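Local coordinates for protein alpha-L-rhamnosidase (Streptomyces avermitilis, PDB 3W5M) that releases terminal alpha-L-rhamnose from citrus flavonoids such as naringin, rutin and hesperidin and from gum arabic, and binds L-rhamnose through a separate calcium-dependent module, at residues A125-T130 and A460-D465; A374-G379 and P397-Q402; T604-L609 and G951-A956; R856-L861 and Y871-Q876; Y86-R91 and A104-E109. One frame throughout, in Å; residues are numbered along the deposited sequence.

Contact 1: A125-T130 and A460-D465; sequences APAPLT and AVRGAD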
# COMPACT_ATOMS: atom_id res chain seq x y z
N ALA A 125 -25.72 0.36 -6.28
CA ALA A 125 -26.91 0.85 -5.58
C ALA A 125 -27.50 2.03 -6.39
O ALA A 125 -26.75 2.72 -7.08
CB ALA A 125 -26.55 1.30 -4.17
N PRO A 126 -28.83 2.24 -6.31
CA PRO A 126 -29.46 3.31 -7.10
C PRO A 126 -29.13 4.71 -6.57
O PRO A 126 -28.57 4.84 -5.47
CB PRO A 126 -30.96 2.98 -6.96
CG PRO A 126 -31.04 2.38 -5.60
CD PRO A 126 -29.83 1.51 -5.50
N ALA A 127 -29.49 5.74 -7.35
CA ALA A 127 -29.10 7.14 -7.08
C ALA A 127 -29.44 7.68 -5.67
O ALA A 127 -28.62 8.39 -5.09
CB ALA A 127 -29.64 8.07 -8.16
N PRO A 128 -30.62 7.34 -5.12
CA PRO A 128 -30.94 7.78 -3.77
C PRO A 128 -29.93 7.30 -2.69
O PRO A 128 -29.83 7.90 -1.62
CB PRO A 128 -32.32 7.16 -3.50
CG PRO A 128 -32.92 6.94 -4.85
CD PRO A 128 -31.78 6.72 -5.81
N LEU A 129 -29.19 6.23 -2.98
CA LEU A 129 -28.25 5.63 -2.03
C LEU A 129 -26.78 5.99 -2.30
O LEU A 129 -25.94 5.93 -1.41
CB LEU A 129 -28.45 4.10 -1.96
CG LEU A 129 -29.83 3.57 -1.54
CD1 LEU A 129 -29.82 2.03 -1.49
CD2 LEU A 129 -30.28 4.15 -0.20
N THR A 130 -26.48 6.39 -3.54
CA THR A 130 -25.09 6.64 -3.92
C THR A 130 -24.82 8.12 -4.20
O THR A 130 -23.67 8.51 -4.41
CB THR A 130 -24.70 5.86 -5.18
OG1 THR A 130 -25.57 6.21 -6.26
CG2 THR A 130 -24.74 4.37 -4.92
N ALA A 460 -34.46 -1.49 -6.04
CA ALA A 460 -33.81 -2.19 -7.15
C ALA A 460 -32.43 -1.58 -7.39
O ALA A 460 -32.27 -0.35 -7.34
CB ALA A 460 -34.66 -2.09 -8.43
N VAL A 461 -31.43 -2.44 -7.60
CA VAL A 461 -30.11 -1.99 -8.06
C VAL A 461 -30.19 -1.44 -9.47
O VAL A 461 -31.19 -1.61 -10.15
CB VAL A 461 -29.07 -3.13 -8.02
CG1 VAL A 461 -28.84 -3.59 -6.59
CG2 VAL A 461 -29.48 -4.29 -8.93
N ARG A 462 -29.15 -0.76 -9.91
CA ARG A 462 -29.09 -0.31 -11.31
C ARG A 462 -27.89 -0.98 -11.95
O ARG A 462 -26.98 -1.48 -11.25
CB ARG A 462 -29.00 1.21 -11.38
CG ARG A 462 -27.87 1.80 -10.55
CD ARG A 462 -27.83 3.31 -10.58
NE ARG A 462 -27.31 3.81 -11.85
CZ ARG A 462 -26.94 5.07 -12.05
NH1 ARG A 462 -27.02 5.96 -11.05
NH2 ARG A 462 -26.49 5.43 -13.24
N GLY A 463 -27.89 -1.04 -13.28
CA GLY A 463 -26.68 -1.40 -13.98
C GLY A 463 -25.75 -0.23 -13.75
O GLY A 463 -26.19 0.92 -13.72
N ALA A 464 -24.48 -0.53 -13.54
CA ALA A 464 -23.46 0.47 -13.35
C ALA A 464 -23.19 1.22 -14.65
O ALA A 464 -23.30 0.65 -15.73
CB ALA A 464 -22.19 -0.22 -12.89
N ASP A 465 -22.85 2.50 -14.54
CA ASP A 465 -22.57 3.33 -15.71
C ASP A 465 -21.07 3.59 -15.81
O ASP A 465 -20.62 4.46 -16.55
CB ASP A 465 -23.35 4.65 -15.64
CG ASP A 465 -22.78 5.62 -14.61
OD1 ASP A 465 -22.41 5.17 -13.50
OD2 ASP A 465 -22.71 6.83 -14.91

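Contact 2: A374-G379 and P397-Q402; sequences AYVAPG and PALLAQ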
# COMPACT_ATOMS: atom_id res chain seq x y z
N ALA A 374 -23.52 -8.24 -0.27
CA ALA A 374 -22.22 -7.54 -0.22
C ALA A 374 -22.36 -6.10 0.24
O ALA A 374 -23.36 -5.47 -0.04
CB ALA A 374 -21.50 -7.61 -1.59
N TYR A 375 -21.34 -5.59 0.94
CA TYR A 375 -21.14 -4.17 1.10
C TYR A 375 -20.32 -3.73 -0.09
O TYR A 375 -19.43 -4.47 -0.51
CB TYR A 375 -20.30 -3.86 2.33
CG TYR A 375 -21.10 -3.96 3.61
CD1 TYR A 375 -22.05 -2.99 3.93
CD2 TYR A 375 -20.87 -4.99 4.51
CE1 TYR A 375 -22.79 -3.07 5.10
CE2 TYR A 375 -21.61 -5.08 5.70
CZ TYR A 375 -22.57 -4.10 5.98
OH TYR A 375 -23.35 -4.14 7.13
N VAL A 376 -20.66 -2.56 -0.62
CA VAL A 376 -19.93 -1.97 -1.77
C VAL A 376 -19.56 -0.52 -1.46
O VAL A 376 -20.46 0.31 -1.26
CB VAL A 376 -20.79 -2.01 -3.05
CG1 VAL A 376 -19.95 -1.46 -4.22
CG2 VAL A 376 -21.27 -3.41 -3.30
N ALA A 377 -18.26 -0.19 -1.43
CA ALA A 377 -17.78 1.14 -0.98
C ALA A 377 -16.95 1.83 -2.05
O ALA A 377 -16.50 1.18 -2.96
CB ALA A 377 -16.89 0.98 0.27
N PRO A 378 -16.70 3.15 -1.90
CA PRO A 378 -15.92 3.91 -2.92
C PRO A 378 -14.45 3.52 -3.13
O PRO A 378 -14.01 3.49 -4.29
CB PRO A 378 -16.01 5.37 -2.42
CG PRO A 378 -17.22 5.38 -1.52
CD PRO A 378 -17.21 4.05 -0.84
N GLY A 379 -13.68 3.27 -2.05
CA GLY A 379 -12.26 2.86 -2.17
C GLY A 379 -11.42 3.84 -2.98
O GLY A 379 -11.63 5.05 -2.92
N PRO A 397 -19.56 3.38 -6.82
CA PRO A 397 -18.99 2.04 -6.90
C PRO A 397 -19.91 0.96 -7.47
O PRO A 397 -21.16 1.06 -7.42
CB PRO A 397 -18.59 1.74 -5.44
CG PRO A 397 -19.47 2.60 -4.63
CD PRO A 397 -19.74 3.84 -5.44
N ALA A 398 -19.29 -0.07 -8.01
CA ALA A 398 -19.99 -1.16 -8.64
C ALA A 398 -19.42 -2.51 -8.24
O ALA A 398 -18.24 -2.63 -7.95
CB ALA A 398 -19.98 -0.99 -10.17
N LEU A 399 -20.29 -3.52 -8.22
CA LEU A 399 -19.98 -4.91 -7.84
C LEU A 399 -20.13 -5.85 -9.04
O LEU A 399 -21.09 -5.75 -9.80
CB LEU A 399 -20.94 -5.37 -6.73
CG LEU A 399 -20.81 -6.82 -6.27
CD1 LEU A 399 -19.54 -7.10 -5.49
CD2 LEU A 399 -22.05 -7.25 -5.47
N LEU A 400 -19.23 -6.83 -9.14
CA LEU A 400 -19.39 -7.94 -10.07
C LEU A 400 -19.23 -9.23 -9.28
O LEU A 400 -18.23 -9.44 -8.58
CB LEU A 400 -18.34 -7.85 -11.20
CG LEU A 400 -18.49 -8.84 -12.36
CD1 LEU A 400 -19.68 -8.42 -13.22
CD2 LEU A 400 -17.22 -8.87 -13.19
N ALA A 401 -20.25 -10.10 -9.31
CA ALA A 401 -20.15 -11.35 -8.52
C ALA A 401 -20.76 -12.53 -9.28
O ALA A 401 -21.81 -12.39 -9.91
CB ALA A 401 -20.83 -11.17 -7.17
N GLN A 402 -20.08 -13.66 -9.22
CA GLN A 402 -20.53 -14.91 -9.89
C GLN A 402 -20.28 -16.10 -8.98
O GLN A 402 -19.15 -16.44 -8.69
CB GLN A 402 -19.76 -15.11 -11.18
CG GLN A 402 -20.15 -16.31 -12.04
CD GLN A 402 -19.75 -16.06 -13.50
OE1 GLN A 402 -20.13 -15.04 -14.08
NE2 GLN A 402 -19.00 -16.99 -14.09

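Contact 3: T604-L609 and G951-A956; sequences TNVPML and GEVTSA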
# COMPACT_ATOMS: atom_id res chain seq x y z
N THR A 604 21.09 -9.91 16.78
CA THR A 604 22.48 -9.66 17.19
C THR A 604 22.53 -9.51 18.71
O THR A 604 21.48 -9.50 19.37
CB THR A 604 23.05 -8.38 16.56
OG1 THR A 604 22.50 -7.22 17.20
CG2 THR A 604 22.80 -8.30 15.05
N ASN A 605 23.74 -9.41 19.25
CA ASN A 605 23.96 -9.06 20.66
C ASN A 605 23.62 -7.60 21.02
O ASN A 605 23.60 -7.26 22.21
CB ASN A 605 25.42 -9.34 21.05
CG ASN A 605 26.40 -8.46 20.28
OD1 ASN A 605 26.62 -8.67 19.08
ND2 ASN A 605 26.99 -7.48 20.95
N VAL A 606 23.38 -6.76 20.01
CA VAL A 606 23.15 -5.32 20.15
C VAL A 606 21.68 -4.89 20.05
O VAL A 606 21.13 -4.80 18.94
CB VAL A 606 23.96 -4.54 19.12
CG1 VAL A 606 23.85 -3.04 19.36
CG2 VAL A 606 25.41 -4.99 19.17
N PRO A 607 21.06 -4.58 21.20
CA PRO A 607 19.63 -4.21 21.21
C PRO A 607 19.24 -3.18 20.14
O PRO A 607 18.19 -3.36 19.49
CB PRO A 607 19.43 -3.68 22.63
CG PRO A 607 20.39 -4.50 23.44
CD PRO A 607 21.61 -4.60 22.57
N MET A 608 20.07 -2.16 19.90
CA MET A 608 19.73 -1.11 18.96
C MET A 608 19.61 -1.60 17.52
O MET A 608 18.84 -1.04 16.71
CB MET A 608 20.74 0.03 19.02
CG MET A 608 20.19 1.32 18.44
SD MET A 608 21.41 2.32 17.57
CE MET A 608 21.35 1.55 15.95
N LEU A 609 20.38 -2.64 17.19
CA LEU A 609 20.31 -3.15 15.82
C LEU A 609 19.11 -4.03 15.67
O LEU A 609 18.52 -4.09 14.59
CB LEU A 609 21.57 -3.91 15.42
CG LEU A 609 22.87 -3.11 15.36
CD1 LEU A 609 23.95 -4.09 14.92
CD2 LEU A 609 22.80 -1.87 14.49
N GLY A 951 32.23 -2.93 14.81
CA GLY A 951 31.44 -2.16 15.78
C GLY A 951 31.25 -2.91 17.08
O GLY A 951 32.21 -3.45 17.63
N GLU A 952 30.01 -3.02 17.54
CA GLU A 952 29.72 -3.62 18.83
C GLU A 952 29.17 -5.01 18.64
O GLU A 952 28.71 -5.64 19.60
CB GLU A 952 28.69 -2.80 19.61
CG GLU A 952 28.77 -1.29 19.41
CD GLU A 952 27.65 -0.52 20.12
OE1 GLU A 952 26.89 -1.13 20.92
OE2 GLU A 952 27.53 0.69 19.87
N VAL A 953 29.20 -5.51 17.40
CA VAL A 953 28.59 -6.81 17.12
C VAL A 953 29.60 -7.94 17.35
O VAL A 953 30.61 -8.01 16.67
CB VAL A 953 28.03 -6.92 15.67
CG1 VAL A 953 27.14 -8.16 15.57
CG2 VAL A 953 27.27 -5.66 15.26
N THR A 954 29.31 -8.82 18.29
CA THR A 954 30.19 -9.96 18.51
C THR A 954 29.45 -11.27 18.29
O THR A 954 29.98 -12.37 18.53
CB THR A 954 30.80 -9.93 19.92
OG1 THR A 954 29.75 -9.97 20.91
CG2 THR A 954 31.66 -8.67 20.11
N SER A 955 28.22 -11.17 17.80
CA SER A 955 27.31 -12.28 17.88
C SER A 955 26.16 -11.95 16.95
O SER A 955 25.62 -10.86 17.03
CB SER A 955 26.78 -12.35 19.32
OG SER A 955 26.31 -13.64 19.63
N ALA A 956 25.82 -12.86 16.04
CA ALA A 956 24.65 -12.70 15.15
C ALA A 956 24.10 -14.03 14.70
O ALA A 956 24.83 -15.03 14.57
CB ALA A 956 24.98 -11.82 13.94

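Contact 4: R856-L861 and Y871-Q876; sequences RLLPVL and YRLLHQ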
# COMPACT_ATOMS: atom_id res chain seq x y z
N ARG A 856 22.97 3.09 -0.79
CA ARG A 856 24.26 2.66 -1.35
C ARG A 856 25.46 3.03 -0.46
O ARG A 856 26.59 2.62 -0.75
CB ARG A 856 24.42 3.23 -2.78
CG ARG A 856 23.30 2.83 -3.75
CD ARG A 856 23.35 3.55 -5.09
NE ARG A 856 22.30 3.06 -6.01
CZ ARG A 856 22.44 2.04 -6.86
NH1 ARG A 856 23.59 1.38 -6.96
NH2 ARG A 856 21.41 1.67 -7.63
N LEU A 857 25.23 3.77 0.61
CA LEU A 857 26.35 4.32 1.42
C LEU A 857 27.16 3.26 2.18
O LEU A 857 28.38 3.16 2.03
CB LEU A 857 25.83 5.42 2.38
CG LEU A 857 26.75 6.02 3.47
CD1 LEU A 857 27.82 6.90 2.84
CD2 LEU A 857 25.93 6.83 4.47
N LEU A 858 26.50 2.46 3.00
CA LEU A 858 27.23 1.46 3.77
C LEU A 858 27.84 0.40 2.84
O LEU A 858 28.99 -0.02 3.06
CB LEU A 858 26.41 0.85 4.92
CG LEU A 858 25.92 1.73 6.10
CD1 LEU A 858 25.55 0.89 7.31
CD2 LEU A 858 26.96 2.78 6.51
N PRO A 859 27.09 -0.04 1.79
CA PRO A 859 27.71 -0.97 0.81
C PRO A 859 29.00 -0.42 0.11
O PRO A 859 30.00 -1.14 0.03
CB PRO A 859 26.59 -1.19 -0.21
CG PRO A 859 25.35 -1.05 0.61
CD PRO A 859 25.65 0.13 1.52
N VAL A 860 28.96 0.82 -0.36
CA VAL A 860 30.14 1.47 -0.96
C VAL A 860 31.31 1.55 0.03
O VAL A 860 32.46 1.22 -0.32
CB VAL A 860 29.79 2.84 -1.54
CG1 VAL A 860 31.01 3.72 -1.70
CG2 VAL A 860 29.06 2.68 -2.86
N LEU A 861 31.02 1.94 1.26
CA LEU A 861 32.02 1.98 2.32
C LEU A 861 32.68 0.60 2.52
O LEU A 861 33.89 0.51 2.64
CB LEU A 861 31.44 2.51 3.65
CG LEU A 861 31.16 4.02 3.74
CD1 LEU A 861 30.41 4.31 5.03
CD2 LEU A 861 32.46 4.82 3.70
N TYR A 871 30.40 0.68 10.23
CA TYR A 871 29.93 0.38 11.57
C TYR A 871 29.79 1.64 12.41
O TYR A 871 28.87 1.74 13.22
CB TYR A 871 30.84 -0.62 12.27
CG TYR A 871 30.43 -2.07 12.05
CD1 TYR A 871 29.33 -2.62 12.74
CD2 TYR A 871 31.15 -2.91 11.18
CE1 TYR A 871 28.96 -3.93 12.55
CE2 TYR A 871 30.79 -4.23 10.99
CZ TYR A 871 29.69 -4.74 11.68
OH TYR A 871 29.33 -6.04 11.53
N ARG A 872 30.68 2.60 12.20
CA ARG A 872 30.66 3.85 12.97
C ARG A 872 29.34 4.58 12.71
O ARG A 872 28.65 5.00 13.65
CB ARG A 872 31.86 4.73 12.61
CG ARG A 872 32.06 5.93 13.53
CD ARG A 872 32.69 5.56 14.88
NE ARG A 872 33.18 6.74 15.59
CZ ARG A 872 34.41 7.25 15.46
NH1 ARG A 872 35.30 6.68 14.66
NH2 ARG A 872 34.76 8.33 16.15
N LEU A 873 29.01 4.71 11.43
CA LEU A 873 27.73 5.26 11.01
C LEU A 873 26.56 4.44 11.53
O LEU A 873 25.56 5.01 11.98
CB LEU A 873 27.65 5.36 9.49
CG LEU A 873 28.65 6.32 8.86
CD1 LEU A 873 28.40 6.38 7.38
CD2 LEU A 873 28.52 7.70 9.49
N LEU A 874 26.69 3.12 11.48
CA LEU A 874 25.59 2.23 11.88
C LEU A 874 25.24 2.39 13.36
O LEU A 874 24.06 2.44 13.71
CB LEU A 874 25.88 0.76 11.53
CG LEU A 874 24.70 -0.19 11.78
CD1 LEU A 874 23.64 -0.02 10.70
CD2 LEU A 874 25.18 -1.63 11.85
N HIS A 875 26.27 2.46 14.21
CA HIS A 875 26.08 2.50 15.67
C HIS A 875 25.91 3.92 16.22
O HIS A 875 25.66 4.09 17.42
CB HIS A 875 27.27 1.85 16.38
CG HIS A 875 27.31 0.36 16.23
ND1 HIS A 875 26.26 -0.45 16.60
CD2 HIS A 875 28.29 -0.46 15.78
CE1 HIS A 875 26.58 -1.71 16.36
NE2 HIS A 875 27.81 -1.74 15.87
N GLN A 876 26.05 4.90 15.34
CA GLN A 876 25.90 6.31 15.69
C GLN A 876 24.53 6.58 16.33
O GLN A 876 23.50 6.12 15.81
CB GLN A 876 26.08 7.15 14.43
CG GLN A 876 25.99 8.66 14.58
CD GLN A 876 27.02 9.25 15.54
OE1 GLN A 876 26.82 9.25 16.76
NE2 GLN A 876 28.12 9.78 14.99

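Contact 5: Y86-R91 and A104-E109; sequences YFWSVR and APSWWE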
# COMPACT_ATOMS: atom_id res chain seq x y z
N TYR A 86 -5.88 -28.73 -10.57
CA TYR A 86 -4.82 -29.58 -11.09
C TYR A 86 -3.95 -30.09 -9.96
O TYR A 86 -3.35 -29.30 -9.22
CB TYR A 86 -3.96 -28.82 -12.10
CG TYR A 86 -4.72 -28.53 -13.37
CD1 TYR A 86 -4.82 -29.49 -14.38
CD2 TYR A 86 -5.39 -27.32 -13.55
CE1 TYR A 86 -5.54 -29.24 -15.54
CE2 TYR A 86 -6.12 -27.06 -14.72
CZ TYR A 86 -6.17 -28.02 -15.71
OH TYR A 86 -6.87 -27.77 -16.87
N PHE A 87 -3.87 -31.41 -9.84
CA PHE A 87 -3.03 -32.03 -8.81
C PHE A 87 -1.66 -32.30 -9.40
O PHE A 87 -1.53 -32.58 -10.61
CB PHE A 87 -3.68 -33.29 -8.25
CG PHE A 87 -4.92 -33.02 -7.45
CD1 PHE A 87 -6.14 -32.89 -8.08
CD2 PHE A 87 -4.85 -32.88 -6.07
CE1 PHE A 87 -7.29 -32.65 -7.35
CE2 PHE A 87 -6.00 -32.64 -5.32
CZ PHE A 87 -7.22 -32.53 -5.97
N TRP A 88 -0.63 -32.12 -8.59
CA TRP A 88 0.71 -32.34 -9.07
C TRP A 88 1.64 -32.89 -8.02
O TRP A 88 1.42 -32.77 -6.82
CB TRP A 88 1.31 -31.09 -9.74
CG TRP A 88 1.72 -29.99 -8.78
CD1 TRP A 88 0.90 -29.19 -8.08
CD2 TRP A 88 3.06 -29.62 -8.45
NE1 TRP A 88 1.65 -28.33 -7.29
CE2 TRP A 88 2.98 -28.56 -7.52
CE3 TRP A 88 4.32 -30.07 -8.86
CZ2 TRP A 88 4.12 -27.92 -7.00
CZ3 TRP A 88 5.47 -29.46 -8.32
CH2 TRP A 88 5.35 -28.38 -7.41
N SER A 89 2.71 -33.46 -8.52
CA SER A 89 3.70 -34.11 -7.72
C SER A 89 4.98 -34.05 -8.52
O SER A 89 4.96 -34.05 -9.74
CB SER A 89 3.30 -35.56 -7.48
OG SER A 89 4.07 -36.13 -6.44
N VAL A 90 6.10 -33.98 -7.82
CA VAL A 90 7.41 -34.00 -8.47
C VAL A 90 8.34 -34.96 -7.69
O VAL A 90 8.14 -35.22 -6.48
CB VAL A 90 8.03 -32.57 -8.53
CG1 VAL A 90 8.25 -31.97 -7.14
CG2 VAL A 90 9.31 -32.54 -9.33
N ARG A 91 9.32 -35.49 -8.40
CA ARG A 91 10.40 -36.26 -7.80
C ARG A 91 11.65 -35.86 -8.53
O ARG A 91 11.59 -35.35 -9.65
CB ARG A 91 10.17 -37.78 -7.88
CG ARG A 91 10.12 -38.35 -9.29
CD ARG A 91 10.36 -39.85 -9.23
NE ARG A 91 10.16 -40.47 -10.53
CZ ARG A 91 10.07 -41.78 -10.71
NH1 ARG A 91 10.17 -42.59 -9.67
NH2 ARG A 91 9.89 -42.27 -11.94
N ALA A 104 4.54 -35.33 -1.65
CA ALA A 104 3.15 -35.49 -1.26
C ALA A 104 2.31 -34.65 -2.24
O ALA A 104 2.61 -33.48 -2.49
CB ALA A 104 2.94 -35.00 0.16
N PRO A 105 1.26 -35.25 -2.84
CA PRO A 105 0.48 -34.53 -3.86
C PRO A 105 0.03 -33.14 -3.41
O PRO A 105 -0.36 -32.95 -2.26
CB PRO A 105 -0.72 -35.45 -4.09
CG PRO A 105 -0.15 -36.82 -3.83
CD PRO A 105 0.73 -36.62 -2.63
N SER A 106 0.09 -32.17 -4.32
CA SER A 106 -0.39 -30.83 -4.02
C SER A 106 -1.30 -30.40 -5.16
O SER A 106 -1.59 -31.21 -6.05
CB SER A 106 0.79 -29.86 -3.85
OG SER A 106 0.30 -28.61 -3.34
N TRP A 107 -1.77 -29.16 -5.16
CA TRP A 107 -2.67 -28.75 -6.23
C TRP A 107 -2.62 -27.24 -6.46
O TRP A 107 -2.18 -26.47 -5.57
CB TRP A 107 -4.12 -29.21 -5.93
CG TRP A 107 -4.71 -28.71 -4.63
CD1 TRP A 107 -4.78 -29.41 -3.43
CD2 TRP A 107 -5.35 -27.44 -4.38
NE1 TRP A 107 -5.39 -28.63 -2.47
CE2 TRP A 107 -5.76 -27.43 -3.03
CE3 TRP A 107 -5.61 -26.30 -5.18
CZ2 TRP A 107 -6.41 -26.33 -2.45
CZ3 TRP A 107 -6.26 -25.21 -4.60
CH2 TRP A 107 -6.65 -25.23 -3.24
N TRP A 108 -3.01 -26.83 -7.66
CA TRP A 108 -3.44 -25.43 -7.88
C TRP A 108 -4.77 -25.47 -8.61
O TRP A 108 -5.11 -26.48 -9.22
CB TRP A 108 -2.39 -24.61 -8.65
CG TRP A 108 -2.35 -24.83 -10.15
CD1 TRP A 108 -3.00 -24.10 -11.11
CD2 TRP A 108 -1.60 -25.83 -10.85
NE1 TRP A 108 -2.70 -24.59 -12.36
CE2 TRP A 108 -1.84 -25.65 -12.24
CE3 TRP A 108 -0.73 -26.86 -10.45
CZ2 TRP A 108 -1.25 -26.45 -13.21
CZ3 TRP A 108 -0.14 -27.66 -11.41
CH2 TRP A 108 -0.40 -27.45 -12.78
N GLU A 109 -5.54 -24.40 -8.52
CA GLU A 109 -6.81 -24.35 -9.21
C GLU A 109 -6.89 -23.09 -10.06
O GLU A 109 -6.65 -21.98 -9.59
CB GLU A 109 -7.97 -24.42 -8.19
CG GLU A 109 -9.35 -24.48 -8.84
CD GLU A 109 -10.48 -24.63 -7.83
OE1 GLU A 109 -10.38 -25.53 -6.96
OE2 GLU A 109 -11.48 -23.88 -7.90
O HOH W 1 3.53 -31.97 -4.80
O HOH W 2 1.17 -26.36 -4.85

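Contact 1: A125-T130 and A460-D465
Pro126 and Arg462 illustrate how a loop can pack on a sheet strand by van der Waals contact around two backbone carbonyls. The Arg462 side chain is the longer of the two and runs beside the turn at Ala125 and Pro126. Its CB still stands 4.8 Å from Pro126 CA. With CG lodged between the backbone N and the carbonyl carbon (chi1 53°), the chain closes in: CG comes to 3.8 Å from Ala125 O, and CD, the closest point, to 3.7 Å from the same oxygen and 3.8 Å from Pro126 CA. A bend at chi3 (-75°) then carries NE and the guanidinium past the turn, where NH1 passes Ala127 CB obliquely at 4.4 Å, near the side chain of Arg396. Ala125 O is thus buried under aliphatic carbon, and no polar partner for it is modelled. On the other flank the pyrrolidine ring of Pro126 lies against the Ala460 carbonyl, with CG 3.5 Å from Ala460 O. Pro126 also holds the N-cap position of the short helix 127-130, its own O accepting Leu129 N at 2.9 Å. Strand 459-463 pairs between strands 123-124 and 422-424; strand 123-124 is an outermost strand, and the helix follows it at the rim of a seven-stranded antiparallel sheet, one layer of a beta-sandwich, just where the chain leaves for the carbohydrate-binding module.

Contact 2: A374-G379 and P397-Q402
Val376 meets Pro397 and Leu399 with one methyl each, a compact example of two sheets packing face to face. The tight end lies at Pro397: Pro397 CB presses to 3.3 Å from Ala377 O and 3.7 Å from Val376 CG1, while Pro397 CG rests 3.9 Å from Pro378 N. Val376 reaches both partners because CG1 is anti to its own backbone N (chi1 -177°), leaving CG2 to touch Leu399 CB at 4.0 Å. Toward the other end the packing thins. Leu399 CD2 still touches Ala374 CB at 3.9 Å, but the strands, roughly antiparallel at 141°, draw apart so that contact ends beyond Leu399. This looser side is buried all the same. Strand 374-377 belongs to the seven-stranded sheet, hydrogen-bonded to Leu305 and Asn303 on one side and to Glu330 and Leu328 on the other; strand 398-402 lies in the facing five-stranded sheet, where Ala398 pairs with Leu326.

Contact 3: T604-L609 and G951-A956
Asn605 uses its side-chain amide as though it were a piece of backbone, reading two peptide groups of the segment 951-956 at once. ND2 gives a nearly straight bond to Glu952 O, 2.9 Å long at 174°, with the oxygen close to the plane of the amide. OD1 accepts Thr954 N at 2.8 Å, that donor standing above the carbonyl plane. The amide can reach both because CG sits between the backbone N and the carbonyl carbon (chi1 63°), which turns it across the loop. Its own main chain adds a third, longer bond, Asn605 N to Ser955 O at 3.3 Å, just beyond the antiparallel non-hydrogen-bonded pair of Thr604 and Ala956. Val606 CG2 also lies 3.4 Å from Glu952 O, while Leu609 CD1 meets Val953 CG2 at 3.7 Å in an apolar patch that Ile930 joins. An ST turn, with Val606 N bonded to Thr604 OG1 at 3.0 Å, shapes the step from strand into helix 607-622. A leucine in place of Asn605 would probably leave Glu952 O and Thr954 N without these side-chain partners and the loop less firmly tied at that point. Paired donor and acceptor on one amide thus imply a fixed orientation of that group, and a specific join between the start of the helical barrel domain and the C-terminal beta-sandwich.

Contact 4: R856-L861 and Y871-Q876
Leu858 and Leu873 have the nearest CA atoms of two successive helices, which run roughly antiparallel at 149° with their axes 10.6 Å apart. At that spacing the backbones stay well separated, and leucine side chains bridge the interval. Leu873 is the central bump. Its CD1 enters a hollow formed by three leucines of the facing helix, touching Leu861 CD1 at 3.7 Å, Leu857 CD2 at 3.8 Å and Leu858 CD2 at 4.0 Å. Leu857 and Leu861, one turn apart, cross it at about a right angle. Leu858 splits its two branches: CD2 also rests on Leu873 CB at 4.0 Å, whereas CD1 turns to Leu874 CD1, again 4.0 Å away. The neighbours Leu873 and Leu874 differ in their first torsion, the former with CG anti to the carbonyl carbon (chi1 -63°), the latter with CG anti to the backbone N (chi1 -173°), consistent with CD1 of each reaching a different part of the facing helix: Leu873 the three-leucine hollow, Leu874 the CD1 branch of Leu858. Helix 854-863 kinks at Pro859, whose N has no hydrogen to give to the turn before. All the touching side chains are buried. The pair belongs to the (alpha/alpha)6 barrel: Ile840 of helix 829-842 packs on Leu861 and Leu873, Trp925 of helix 923-929 packs on Leu858 and Leu874, and Val816 of helix 812-820 lies against Leu857.

Contact 5: Y86-R91 and A104-E109
Tyr86 packs its CB over the Trp108 indole in a beta hairpin of the N-terminal immunoglobulin-like domain, where strands 85-94 and 106-110 show how aromatic bumps fill the hollows of a twisted antiparallel pair. Two hydrogen-bonded pairs, Tyr86 with Trp108 and Trp88 with Ser106, fix the register; Tyr86 N to Trp108 O is the shortest bond at 2.7 Å. On their shared face, the Trp108 indole fills the groove between Tyr86 and Trp88. Tyr86 CB sits 3.7 Å from the centroid of its six-membered ring, as a CH-pi contact. The CE3-CZ3 side of that ring turns its edge toward the face of Trp88, Trp108 CE3 reaching Trp88 CD1 at 3.7 Å, an offset edge-to-face pair with planes at 63°. An alanine in place of Trp108 would probably open a gap between Tyr86 and Trp88 and take away the ring that Tyr86 CB and the Trp88 face rest on. Val11 and Val47 also pack on Trp108. On the other face, Trp107 CB lies over one face of the Phe87 ring, a CH-pi contact, 3.7 Å from Phe87 CD2, while the two rings meet obliquely. Beside the cluster, one water joins Trp88 NE1, which donates to it at 3.2 Å in the indole plane, to Ser106 OG at 2.8 Å.

How the contacts relate
The five contacts fall into two touching pairs and one outlier. Contacts 1 and 2 have centres 11 Å apart within the same beta-sandwich and meet where Ala464 CB lies 3.6 Å from Ala398 CB. Contacts 3 and 4, with centres 15 Å apart, join where Leu609 CD2 touches Leu874 CD2 at 3.6 Å. About 50 Å separates the centres of contacts 2 and 3, across the middle of the chain; contact 5 stands apart, its centre 34 Å from that of contact 2. None lies at a sugar or calcium site. In sequence, however, contact 1 brackets the calcium ligands, and contact 3 spans the probable catalytic Glu636 and Glu895.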